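Local coordinates for protein DNA polymerase III beta subunit (Streptococcus pyogenes, PDB 2AVT) that probably forms a ring-shaped dimer around DNA and tethers the replicative polymerase to its template, raising its processivity, at residues G50-P59 / E236-L244; E132-K143 / F215-F226. One frame throughout, in Å; residues are numbered along the deposited sequence.

Contact 1: residues G50-P59 / E236-L244; sequences GQISIENTIP and EHISFYTRL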
loop_
_atom_site.group_PDB
_atom_site.type_symbol
_atom_site.label_atom_id
_atom_site.label_comp_id
_atom_site.label_asym_id
_atom_site.label_seq_id
_atom_site.Cartn_x
_atom_site.Cartn_y
_atom_site.Cartn_z
ATOM N N GLY A 50 21.343 -11.808 -6.757
ATOM C CA GLY A 50 21.566 -13.189 -7.152
ATOM C C GLY A 50 20.867 -13.582 -8.447
ATOM O O GLY A 50 21.252 -14.558 -9.088
ATOM N N GLN A 51 19.839 -12.831 -8.832
ATOM C CA GLN A 51 19.102 -13.112 -10.064
ATOM C C GLN A 51 19.447 -12.025 -11.089
ATOM O O GLN A 51 19.783 -12.331 -12.240
ATOM C CB GLN A 51 17.596 -13.119 -9.789
ATOM C CG GLN A 51 16.746 -13.830 -10.844
ATOM C CD GLN A 51 16.887 -15.345 -10.789
ATOM O OE1 GLN A 51 16.621 -15.967 -9.762
ATOM N NE2 GLN A 51 17.301 -15.943 -11.893
ATOM N N ILE A 52 19.356 -10.761 -10.667
ATOM C CA ILE A 52 19.695 -9.635 -11.535
ATOM C C ILE A 52 20.738 -8.746 -10.873
ATOM O O ILE A 52 20.956 -8.811 -9.655
ATOM C CB ILE A 52 18.464 -8.743 -11.873
ATOM C CG1 ILE A 52 17.886 -8.134 -10.599
ATOM C CG2 ILE A 52 17.395 -9.556 -12.592
ATOM C CD1 ILE A 52 16.656 -7.272 -10.837
ATOM N N SER A 53 21.389 -7.932 -11.696
ATOM C CA SER A 53 22.385 -6.977 -11.246
ATOM C C SER A 53 22.161 -5.716 -12.067
ATOM O O SER A 53 21.966 -5.786 -13.291
ATOM C CB SER A 53 23.808 -7.475 -11.494
ATOM O OG SER A 53 24.103 -8.616 -10.706
ATOM N N ILE A 54 22.178 -4.574 -11.397
ATOM C CA ILE A 54 22.004 -3.291 -12.064
ATOM C C ILE A 54 23.197 -2.387 -11.794
ATOM O O ILE A 54 23.552 -2.156 -10.638
ATOM C CB ILE A 54 20.738 -2.565 -11.575
ATOM C CG1 ILE A 54 19.496 -3.357 -11.980
ATOM C CG2 ILE A 54 20.666 -1.159 -12.179
ATOM C CD1 ILE A 54 18.219 -2.763 -11.450
ATOM N N GLU A 55 23.831 -1.913 -12.865
ATOM C CA GLU A 55 24.955 -0.984 -12.770
ATOM C C GLU A 55 24.440 0.299 -13.407
ATOM O O GLU A 55 24.244 0.375 -14.624
ATOM C CB GLU A 55 26.189 -1.503 -13.511
ATOM C CG GLU A 55 27.008 -2.499 -12.700
ATOM C CD GLU A 55 28.259 -2.976 -13.417
ATOM O OE1 GLU A 55 28.970 -2.187 -14.039
ATOM O OE2 GLU A 55 28.546 -4.273 -13.313
ATOM N N ASN A 56 24.200 1.298 -12.570
ATOM C CA ASN A 56 23.650 2.565 -13.024
ATOM C C ASN A 56 24.640 3.689 -12.759
ATOM O O ASN A 56 25.037 3.951 -11.617
ATOM C CB ASN A 56 22.311 2.803 -12.314
ATOM C CG ASN A 56 21.589 4.054 -12.803
ATOM O OD1 ASN A 56 21.883 4.586 -13.875
ATOM N ND2 ASN A 56 20.624 4.513 -12.021
ATOM N N THR A 57 25.038 4.348 -13.840
ATOM C CA THR A 57 26.014 5.413 -13.771
ATOM C C THR A 57 25.437 6.809 -13.916
ATOM O O THR A 57 24.628 7.071 -14.810
ATOM C CB THR A 57 27.095 5.228 -14.869
ATOM O OG1 THR A 57 27.815 4.013 -14.633
ATOM C CG2 THR A 57 28.069 6.408 -14.867
ATOM N N ILE A 58 25.855 7.694 -13.020
ATOM C CA ILE A 58 25.455 9.093 -13.057
ATOM C C ILE A 58 26.700 9.767 -13.626
ATOM O O ILE A 58 27.752 9.800 -12.979
ATOM C CB ILE A 58 25.195 9.666 -11.658
ATOM C CG1 ILE A 58 24.082 8.887 -10.956
ATOM C CG2 ILE A 58 24.789 11.136 -11.775
ATOM C CD1 ILE A 58 24.021 9.192 -9.476
ATOM N N PRO A 59 26.605 10.282 -14.860
ATOM C CA PRO A 59 27.688 10.960 -15.580
ATOM C C PRO A 59 28.029 12.360 -15.079
ATOM O O PRO A 59 27.151 13.116 -14.680
ATOM C CB PRO A 59 27.166 10.995 -17.008
ATOM C CG PRO A 59 25.697 11.232 -16.786
ATOM C CD PRO A 59 25.383 10.232 -15.684
ATOM N N GLU A 236 22.692 3.866 -22.437
ATOM C CA GLU A 236 23.876 4.700 -22.283
ATOM C C GLU A 236 24.466 4.675 -20.870
ATOM O O GLU A 236 25.674 4.590 -20.700
ATOM C CB GLU A 236 23.559 6.143 -22.674
ATOM C CG GLU A 236 23.456 6.364 -24.174
ATOM C CD GLU A 236 24.718 5.939 -24.905
ATOM O OE1 GLU A 236 25.824 6.231 -24.399
ATOM O OE2 GLU A 236 24.611 5.321 -25.987
ATOM N N HIS A 237 23.619 4.732 -19.853
ATOM C CA HIS A 237 24.137 4.746 -18.487
ATOM C C HIS A 237 23.709 3.579 -17.617
ATOM O O HIS A 237 24.092 3.504 -16.448
ATOM C CB HIS A 237 23.738 6.057 -17.805
ATOM C CG HIS A 237 24.118 7.273 -18.586
ATOM N ND1 HIS A 237 23.196 8.046 -19.257
ATOM C CD2 HIS A 237 25.331 7.811 -18.858
ATOM C CE1 HIS A 237 23.824 9.007 -19.912
ATOM N NE2 HIS A 237 25.120 8.886 -19.686
ATOM N N ILE A 238 22.927 2.663 -18.184
ATOM C CA ILE A 238 22.448 1.519 -17.422
ATOM C C ILE A 238 22.795 0.161 -18.007
ATOM O O ILE A 238 22.565 -0.101 -19.194
ATOM C CB ILE A 238 20.919 1.555 -17.271
ATOM C CG1 ILE A 238 20.487 2.861 -16.600
ATOM C CG2 ILE A 238 20.453 0.339 -16.479
ATOM C CD1 ILE A 238 18.986 3.068 -16.599
ATOM N N SER A 239 23.359 -0.703 -17.171
ATOM C CA SER A 239 23.668 -2.065 -17.590
ATOM C C SER A 239 22.847 -2.963 -16.674
ATOM O O SER A 239 22.994 -2.940 -15.449
ATOM C CB SER A 239 25.156 -2.360 -17.453
ATOM O OG SER A 239 25.886 -1.646 -18.428
ATOM N N PHE A 240 21.958 -3.730 -17.279
ATOM C CA PHE A 240 21.067 -4.623 -16.552
ATOM C C PHE A 240 21.379 -6.077 -16.945
ATOM O O PHE A 240 21.184 -6.472 -18.104
ATOM C CB PHE A 240 19.628 -4.250 -16.923
ATOM C CG PHE A 240 18.562 -4.988 -16.157
ATOM C CD1 PHE A 240 18.021 -6.164 -16.653
ATOM C CD2 PHE A 240 18.024 -4.453 -14.999
ATOM C CE1 PHE A 240 16.960 -6.785 -16.013
ATOM C CE2 PHE A 240 16.959 -5.074 -14.357
ATOM C CZ PHE A 240 16.429 -6.238 -14.865
ATOM N N TYR A 241 21.873 -6.860 -15.986
ATOM C CA TYR A 241 22.196 -8.270 -16.226
ATOM C C TYR A 241 21.148 -9.169 -15.598
ATOM O O TYR A 241 20.575 -8.840 -14.558
ATOM C CB TYR A 241 23.540 -8.659 -15.613
ATOM C CG TYR A 241 24.731 -7.917 -16.139
ATOM C CD1 TYR A 241 24.980 -6.603 -15.760
ATOM C CD2 TYR A 241 25.629 -8.538 -16.992
ATOM C CE1 TYR A 241 26.097 -5.929 -16.216
ATOM C CE2 TYR A 241 26.753 -7.868 -17.456
ATOM C CZ TYR A 241 26.979 -6.567 -17.064
ATOM O OH TYR A 241 28.089 -5.897 -17.525
ATOM N N THR A 242 20.913 -10.318 -16.220
ATOM C CA THR A 242 19.949 -11.267 -15.697
ATOM C C THR A 242 20.450 -12.691 -15.855
ATOM O O THR A 242 20.965 -13.061 -16.911
ATOM C CB THR A 242 18.612 -11.192 -16.421
ATOM O OG1 THR A 242 18.137 -9.839 -16.428
ATOM C CG2 THR A 242 17.609 -12.080 -15.711
ATOM N N ARG A 243 20.295 -13.484 -14.796
ATOM C CA ARG A 243 20.704 -14.884 -14.810
ATOM C C ARG A 243 19.722 -15.645 -15.697
ATOM O O ARG A 243 18.528 -15.354 -15.694
ATOM C CB ARG A 243 20.686 -15.435 -13.379
ATOM C CG ARG A 243 20.663 -16.948 -13.242
ATOM C CD ARG A 243 20.768 -17.325 -11.763
ATOM N NE ARG A 243 20.386 -18.709 -11.488
ATOM C CZ ARG A 243 19.142 -19.176 -11.566
ATOM N NH1 ARG A 243 18.890 -20.450 -11.283
ATOM N NH2 ARG A 243 18.147 -18.372 -11.917
ATOM N N LEU A 244 20.229 -16.614 -16.454
ATOM C CA LEU A 244 19.386 -17.402 -17.350
ATOM C C LEU A 244 18.986 -18.752 -16.767
ATOM O O LEU A 244 19.748 -19.372 -16.022
ATOM C CB LEU A 244 20.108 -17.639 -18.683
ATOM C CG LEU A 244 20.438 -16.422 -19.556
ATOM C CD1 LEU A 244 21.150 -16.893 -20.805
ATOM C CD2 LEU A 244 19.174 -15.674 -19.923
HETATM O O HOH W 1 29.028 -3.189 -16.422
#
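Glu55 and Tyr241 share a water, which donates to Glu55 OE1 at 2.6 Å and is hydrogen-bonded to Tyr241 OH at 3.1 Å. Their flat groups cross at a slant, carboxylate and ring planes 29° apart, with Glu55 OE2 4.1 Å from Tyr241 CE1. Beneath them the backbones pair in both directions at Ser53-Tyr241 and Glu55-Ser239, the bond from Glu55 N to Ser239 O measuring 2.9 Å. The strand axes run 170° apart, so 52-59 and 238-243 are true antiparallel neighbours. This pairing carries one eight-stranded sheet from the N-terminal into the central domain, as expected of the bacterial beta subunit fold. On the other face Phe240 has CG trans to its N (chi1 -174°), which leans the ring across to Ile54, where Phe240 CD2 meets Ile54 CG1 at 3.5 Å; Ile52 CG2 reaches Phe240 CZ at 4.1 Å. Helix 205-214 covers this apolar side, and Thr242 OG1 is buried there without a polar partner in the model. Just before strand 238-243 begins, the His237 ring lies between Glu236 CB and Pro59, whose CG makes a CH-pi contact 4.2 Å from the His237 centroid. Thr57 OG1 hydrogen-bonds Thr44 OG1 on strand 42-48.

Contact 2: residues E132-K143 / F215-F226; sequences ENPLILKTKLLK and FTDDIETVEVFF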
loop_
_atom_site.group_PDB
_atom_site.type_symbol
_atom_site.label_atom_id
_atom_site.label_comp_id
_atom_site.label_asym_id
_atom_site.label_seq_id
_atom_site.Cartn_x
_atom_site.Cartn_y
_atom_site.Cartn_z
ATOM N N GLU A 132 30.382 -7.337 -27.920
ATOM C CA GLU A 132 30.525 -7.376 -29.372
ATOM C C GLU A 132 29.257 -7.922 -30.026
ATOM O O GLU A 132 28.577 -8.769 -29.454
ATOM C CB GLU A 132 31.732 -8.240 -29.751
ATOM C CG GLU A 132 32.006 -8.326 -31.242
ATOM C CD GLU A 132 33.408 -8.827 -31.549
ATOM O OE1 GLU A 132 34.193 -9.023 -30.595
ATOM O OE2 GLU A 132 33.728 -9.019 -32.741
ATOM N N ASN A 133 28.940 -7.419 -31.220
ATOM C CA ASN A 133 27.755 -7.850 -31.966
ATOM C C ASN A 133 26.464 -7.717 -31.162
ATOM O O ASN A 133 25.857 -8.708 -30.766
ATOM C CB ASN A 133 27.916 -9.301 -32.421
ATOM C CG ASN A 133 29.113 -9.492 -33.327
ATOM O OD1 ASN A 133 29.182 -8.912 -34.413
ATOM N ND2 ASN A 133 30.070 -10.303 -32.882
ATOM N N PRO A 134 26.022 -6.475 -30.933
ATOM C CA PRO A 134 24.810 -6.167 -30.179
ATOM C C PRO A 134 23.517 -6.265 -30.974
ATOM O O PRO A 134 23.471 -5.911 -32.157
ATOM C CB PRO A 134 25.062 -4.743 -29.720
ATOM C CG PRO A 134 25.738 -4.158 -30.920
ATOM C CD PRO A 134 26.732 -5.239 -31.308
ATOM N N LEU A 135 22.474 -6.760 -30.317
ATOM C CA LEU A 135 21.154 -6.843 -30.920
ATOM C C LEU A 135 20.485 -5.570 -30.419
ATOM O O LEU A 135 20.406 -5.343 -29.209
ATOM C CB LEU A 135 20.380 -8.055 -30.409
ATOM C CG LEU A 135 18.879 -8.002 -30.721
ATOM C CD1 LEU A 135 18.669 -8.094 -32.229
ATOM C CD2 LEU A 135 18.148 -9.131 -30.008
ATOM N N ILE A 136 20.018 -4.732 -31.335
ATOM C CA ILE A 136 19.388 -3.490 -30.931
ATOM C C ILE A 136 17.866 -3.569 -30.962
ATOM O O ILE A 136 17.271 -3.854 -32.001
ATOM C CB ILE A 136 19.857 -2.335 -31.829
ATOM C CG1 ILE A 136 21.382 -2.246 -31.805
ATOM C CG2 ILE A 136 19.265 -1.027 -31.347
ATOM C CD1 ILE A 136 21.921 -1.060 -32.560
ATOM N N LEU A 137 17.237 -3.318 -29.818
ATOM C CA LEU A 137 15.780 -3.352 -29.725
ATOM C C LEU A 137 15.237 -2.073 -29.111
ATOM O O LEU A 137 15.851 -1.491 -28.219
ATOM C CB LEU A 137 15.318 -4.539 -28.876
ATOM C CG LEU A 137 15.672 -5.940 -29.374
ATOM C CD1 LEU A 137 15.159 -6.982 -28.389
ATOM C CD2 LEU A 137 15.060 -6.157 -30.753
ATOM N N LYS A 138 14.079 -1.633 -29.590
ATOM C CA LYS A 138 13.468 -0.439 -29.043
ATOM C C LYS A 138 12.922 -0.794 -27.671
ATOM O O LYS A 138 12.402 -1.890 -27.459
ATOM C CB LYS A 138 12.337 0.058 -29.945
ATOM C CG LYS A 138 12.822 0.559 -31.304
ATOM C CD LYS A 138 11.765 1.415 -31.982
ATOM C CE LYS A 138 12.260 1.970 -33.313
ATOM N NZ LYS A 138 11.246 2.872 -33.930
ATOM N N THR A 139 13.054 0.139 -26.739
ATOM C CA THR A 139 12.597 -0.064 -25.377
ATOM C C THR A 139 11.102 -0.305 -25.289
ATOM O O THR A 139 10.656 -1.230 -24.606
ATOM C CB THR A 139 12.965 1.144 -24.511
ATOM O OG1 THR A 139 14.389 1.281 -24.495
ATOM C CG2 THR A 139 12.459 0.970 -23.091
ATOM N N LYS A 140 10.320 0.518 -25.975
ATOM C CA LYS A 140 8.881 0.346 -25.921
ATOM C C LYS A 140 8.438 -0.994 -26.502
ATOM O O LYS A 140 7.418 -1.546 -26.084
ATOM C CB LYS A 140 8.171 1.503 -26.627
ATOM C CG LYS A 140 8.217 2.808 -25.832
ATOM C CD LYS A 140 7.101 3.762 -26.252
ATOM C CE LYS A 140 6.992 4.957 -25.312
ATOM N NZ LYS A 140 8.229 5.783 -25.339
ATOM N N LEU A 141 9.199 -1.524 -27.456
ATOM C CA LEU A 141 8.848 -2.818 -28.041
ATOM C C LEU A 141 9.129 -3.926 -27.027
ATOM O O LEU A 141 8.317 -4.827 -26.831
ATOM C CB LEU A 141 9.658 -3.086 -29.309
ATOM C CG LEU A 141 9.548 -4.526 -29.834
ATOM C CD1 LEU A 141 8.093 -4.866 -30.143
ATOM C CD2 LEU A 141 10.399 -4.681 -31.082
ATOM N N LEU A 142 10.289 -3.848 -26.389
ATOM C CA LEU A 142 10.686 -4.841 -25.407
ATOM C C LEU A 142 9.692 -4.845 -24.246
ATOM O O LEU A 142 9.260 -5.903 -23.792
ATOM C CB LEU A 142 12.101 -4.529 -24.918
ATOM C CG LEU A 142 12.965 -5.682 -24.412
ATOM C CD1 LEU A 142 12.818 -6.902 -25.316
ATOM C CD2 LEU A 142 14.410 -5.217 -24.364
ATOM N N LYS A 143 9.311 -3.660 -23.789
ATOM C CA LYS A 143 8.367 -3.548 -22.682
ATOM C C LYS A 143 7.004 -4.112 -23.046
ATOM O O LYS A 143 6.290 -4.628 -22.184
ATOM C CB LYS A 143 8.197 -2.088 -22.254
ATOM C CG LYS A 143 9.368 -1.504 -21.490
ATOM C CD LYS A 143 8.930 -0.212 -20.795
ATOM C CE LYS A 143 10.072 0.439 -20.040
ATOM N NZ LYS A 143 9.592 1.575 -19.188
ATOM N N PHE A 215 14.336 0.626 -16.960
ATOM C CA PHE A 215 14.557 1.448 -18.141
ATOM C C PHE A 215 13.354 2.355 -18.389
ATOM O O PHE A 215 12.283 1.891 -18.784
ATOM C CB PHE A 215 14.832 0.575 -19.371
ATOM C CG PHE A 215 16.168 -0.126 -19.328
ATOM C CD1 PHE A 215 17.316 0.512 -19.774
ATOM C CD2 PHE A 215 16.283 -1.406 -18.808
ATOM C CE1 PHE A 215 18.552 -0.105 -19.703
ATOM C CE2 PHE A 215 17.517 -2.030 -18.735
ATOM C CZ PHE A 215 18.652 -1.379 -19.183
ATOM N N THR A 216 13.535 3.649 -18.134
ATOM C CA THR A 216 12.468 4.625 -18.328
ATOM C C THR A 216 12.210 4.879 -19.808
ATOM O O THR A 216 13.082 4.680 -20.656
ATOM C CB THR A 216 12.792 5.955 -17.614
ATOM O OG1 THR A 216 14.167 6.297 -17.832
ATOM C CG2 THR A 216 12.533 5.827 -16.123
ATOM N N ASP A 217 11.001 5.328 -20.106
ATOM C CA ASP A 217 10.578 5.564 -21.478
ATOM C C ASP A 217 11.364 6.594 -22.270
ATOM O O ASP A 217 11.329 6.581 -23.499
ATOM C CB ASP A 217 9.088 5.883 -21.481
ATOM C CG ASP A 217 8.299 4.867 -20.676
ATOM O OD1 ASP A 217 8.588 3.660 -20.832
ATOM O OD2 ASP A 217 7.408 5.260 -19.890
ATOM N N ASP A 218 12.084 7.476 -21.586
ATOM C CA ASP A 218 12.879 8.466 -22.294
ATOM C C ASP A 218 14.046 7.767 -23.003
ATOM O O ASP A 218 14.726 8.362 -23.839
ATOM C CB ASP A 218 13.394 9.537 -21.323
ATOM C CG ASP A 218 14.228 8.956 -20.199
ATOM O OD1 ASP A 218 13.735 8.035 -19.520
ATOM O OD2 ASP A 218 15.368 9.420 -19.990
ATOM N N ILE A 219 14.265 6.497 -22.669
ATOM C CA ILE A 219 15.330 5.709 -23.287
ATOM C C ILE A 219 14.764 4.986 -24.504
ATOM O O ILE A 219 14.055 3.984 -24.373
ATOM C CB ILE A 219 15.897 4.663 -22.309
ATOM C CG1 ILE A 219 16.596 5.369 -21.145
ATOM C CG2 ILE A 219 16.852 3.727 -23.046
ATOM C CD1 ILE A 219 17.158 4.435 -20.100
ATOM N N GLU A 220 15.091 5.500 -25.684
ATOM C CA GLU A 220 14.606 4.961 -26.954
ATOM C C GLU A 220 14.894 3.473 -27.206
ATOM O O GLU A 220 13.980 2.700 -27.507
ATOM C CB GLU A 220 15.176 5.797 -28.104
ATOM C CG GLU A 220 14.176 6.140 -29.198
ATOM C CD GLU A 220 13.073 7.071 -28.716
ATOM O OE1 GLU A 220 13.399 8.123 -28.123
ATOM O OE2 GLU A 220 11.881 6.759 -28.938
ATOM N N THR A 221 16.158 3.071 -27.097
ATOM C CA THR A 221 16.522 1.676 -27.333
ATOM C C THR A 221 17.604 1.168 -26.391
ATOM O O THR A 221 18.236 1.936 -25.671
ATOM C CB THR A 221 17.071 1.467 -28.752
ATOM O OG1 THR A 221 18.321 2.155 -28.869
ATOM C CG2 THR A 221 16.106 1.997 -29.797
ATOM N N VAL A 222 17.814 -0.143 -26.421
ATOM C CA VAL A 222 18.844 -0.777 -25.617
ATOM C C VAL A 222 19.574 -1.799 -26.478
ATOM O O VAL A 222 19.039 -2.291 -27.474
ATOM C CB VAL A 222 18.260 -1.521 -24.388
ATOM C CG1 VAL A 222 17.740 -0.532 -23.369
ATOM C CG2 VAL A 222 17.151 -2.469 -24.827
ATOM N N GLU A 223 20.807 -2.099 -26.092
ATOM C CA GLU A 223 21.613 -3.090 -26.776
ATOM C C GLU A 223 21.502 -4.355 -25.934
ATOM O O GLU A 223 21.617 -4.298 -24.711
ATOM C CB GLU A 223 23.069 -2.641 -26.831
ATOM C CG GLU A 223 23.303 -1.376 -27.623
ATOM C CD GLU A 223 24.763 -0.979 -27.637
ATOM O OE1 GLU A 223 25.319 -0.713 -26.546
ATOM O OE2 GLU A 223 25.355 -0.938 -28.734
ATOM N N VAL A 224 21.280 -5.494 -26.580
ATOM C CA VAL A 224 21.147 -6.763 -25.872
ATOM C C VAL A 224 22.312 -7.692 -26.218
ATOM O O VAL A 224 22.565 -7.966 -27.392
ATOM C CB VAL A 224 19.816 -7.472 -26.244
ATOM C CG1 VAL A 224 19.601 -8.687 -25.349
ATOM C CG2 VAL A 224 18.652 -6.514 -26.105
ATOM N N PHE A 225 23.026 -8.163 -25.196
ATOM C CA PHE A 225 24.156 -9.066 -25.393
ATOM C C PHE A 225 23.876 -10.396 -24.705
ATOM O O PHE A 225 23.247 -10.433 -23.643
ATOM C CB PHE A 225 25.440 -8.465 -24.822
ATOM C CG PHE A 225 25.792 -7.129 -25.398
ATOM C CD1 PHE A 225 26.555 -7.037 -26.547
ATOM C CD2 PHE A 225 25.346 -5.962 -24.799
ATOM C CE1 PHE A 225 26.866 -5.805 -27.090
ATOM C CE2 PHE A 225 25.654 -4.734 -25.335
ATOM C CZ PHE A 225 26.415 -4.650 -26.483
ATOM N N PHE A 226 24.339 -11.488 -25.308
ATOM C CA PHE A 226 24.111 -12.806 -24.731
ATOM C C PHE A 226 25.382 -13.537 -24.339
ATOM O O PHE A 226 26.450 -13.323 -24.909
ATOM C CB PHE A 226 23.346 -13.714 -25.701
ATOM C CG PHE A 226 22.037 -13.156 -26.173
ATOM C CD1 PHE A 226 21.998 -12.172 -27.151
ATOM C CD2 PHE A 226 20.842 -13.645 -25.670
ATOM C CE1 PHE A 226 20.787 -11.689 -27.623
ATOM C CE2 PHE A 226 19.626 -13.168 -26.136
ATOM C CZ PHE A 226 19.598 -12.187 -27.116
HETATM O O HOH W 2 11.533 2.892 -27.407
#
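Lys143 and Asp217 meet at about a right angle: the lysine chain, extended beyond CG, brings NZ above the carboxylate plane, 38° out of it, to form a salt bridge of 2.8 Å with OD1. A hydrogen bond to Ser212 O and a weak one to Phe215 O also hold this ammonium at the C-terminal end of helix 205-214. Thr139 grips two successive carbonyls. With OG1 opposite its own carbonyl carbon (chi1 -61°), the hydroxyl donates to Ile219 O at 2.7 Å from above the carbonyl plane, while Thr139 N donates to Glu220 O at 2.8 Å. This ties the helix start to Ile219, closing the 216-219 turn, and Glu220, just before strand 221-226. Leu142 lies square across Val222, CD2 to CG2 3.9 Å; Leu137 CD1 slants over Val224 CG2 at 4.2 Å. On the opposite face Pro134 lies alongside Glu223, and its CB sits 3.4 Å from Phe225 CE1. Strand 135-138 pairs antiparallel with 221-226, their axes 142° apart, through reciprocal bonds at Leu135-Val224 and Leu137-Val222. Strand 135-138 is outermost in this chain's sheet; 221-226 pairs along its other edge with 230-234, where Arg234 salt-bridges Glu223 OE1 and Phe233 packs against Leu142 of helix 139-149.

In the fold
Both contacts belong to the same eight-stranded antiparallel sheet, their centres about 13 Å apart, with contact 2 nested inside the chain loop that contact 1 closes. Contact 1 joins two interior strands from different domains and rests mainly on backbone hydrogen bonds with N-H...O angles of 158° to 174°. Contact 2 stays within one domain at the sheet end, where strand gives way to helix; a salt bridge and side-chain bonds to loop carbonyls are added there. Both are partly buried; in contact 1 polar side chains share the face opposite the Ile-Phe packing, whereas in contact 2 they gather at the helix start and the turn. Phe215 links them: Phe215 CE2 lies 3.6 Å from Phe240 CB, so the residue just after helix 205-214 packs on strand 238-243.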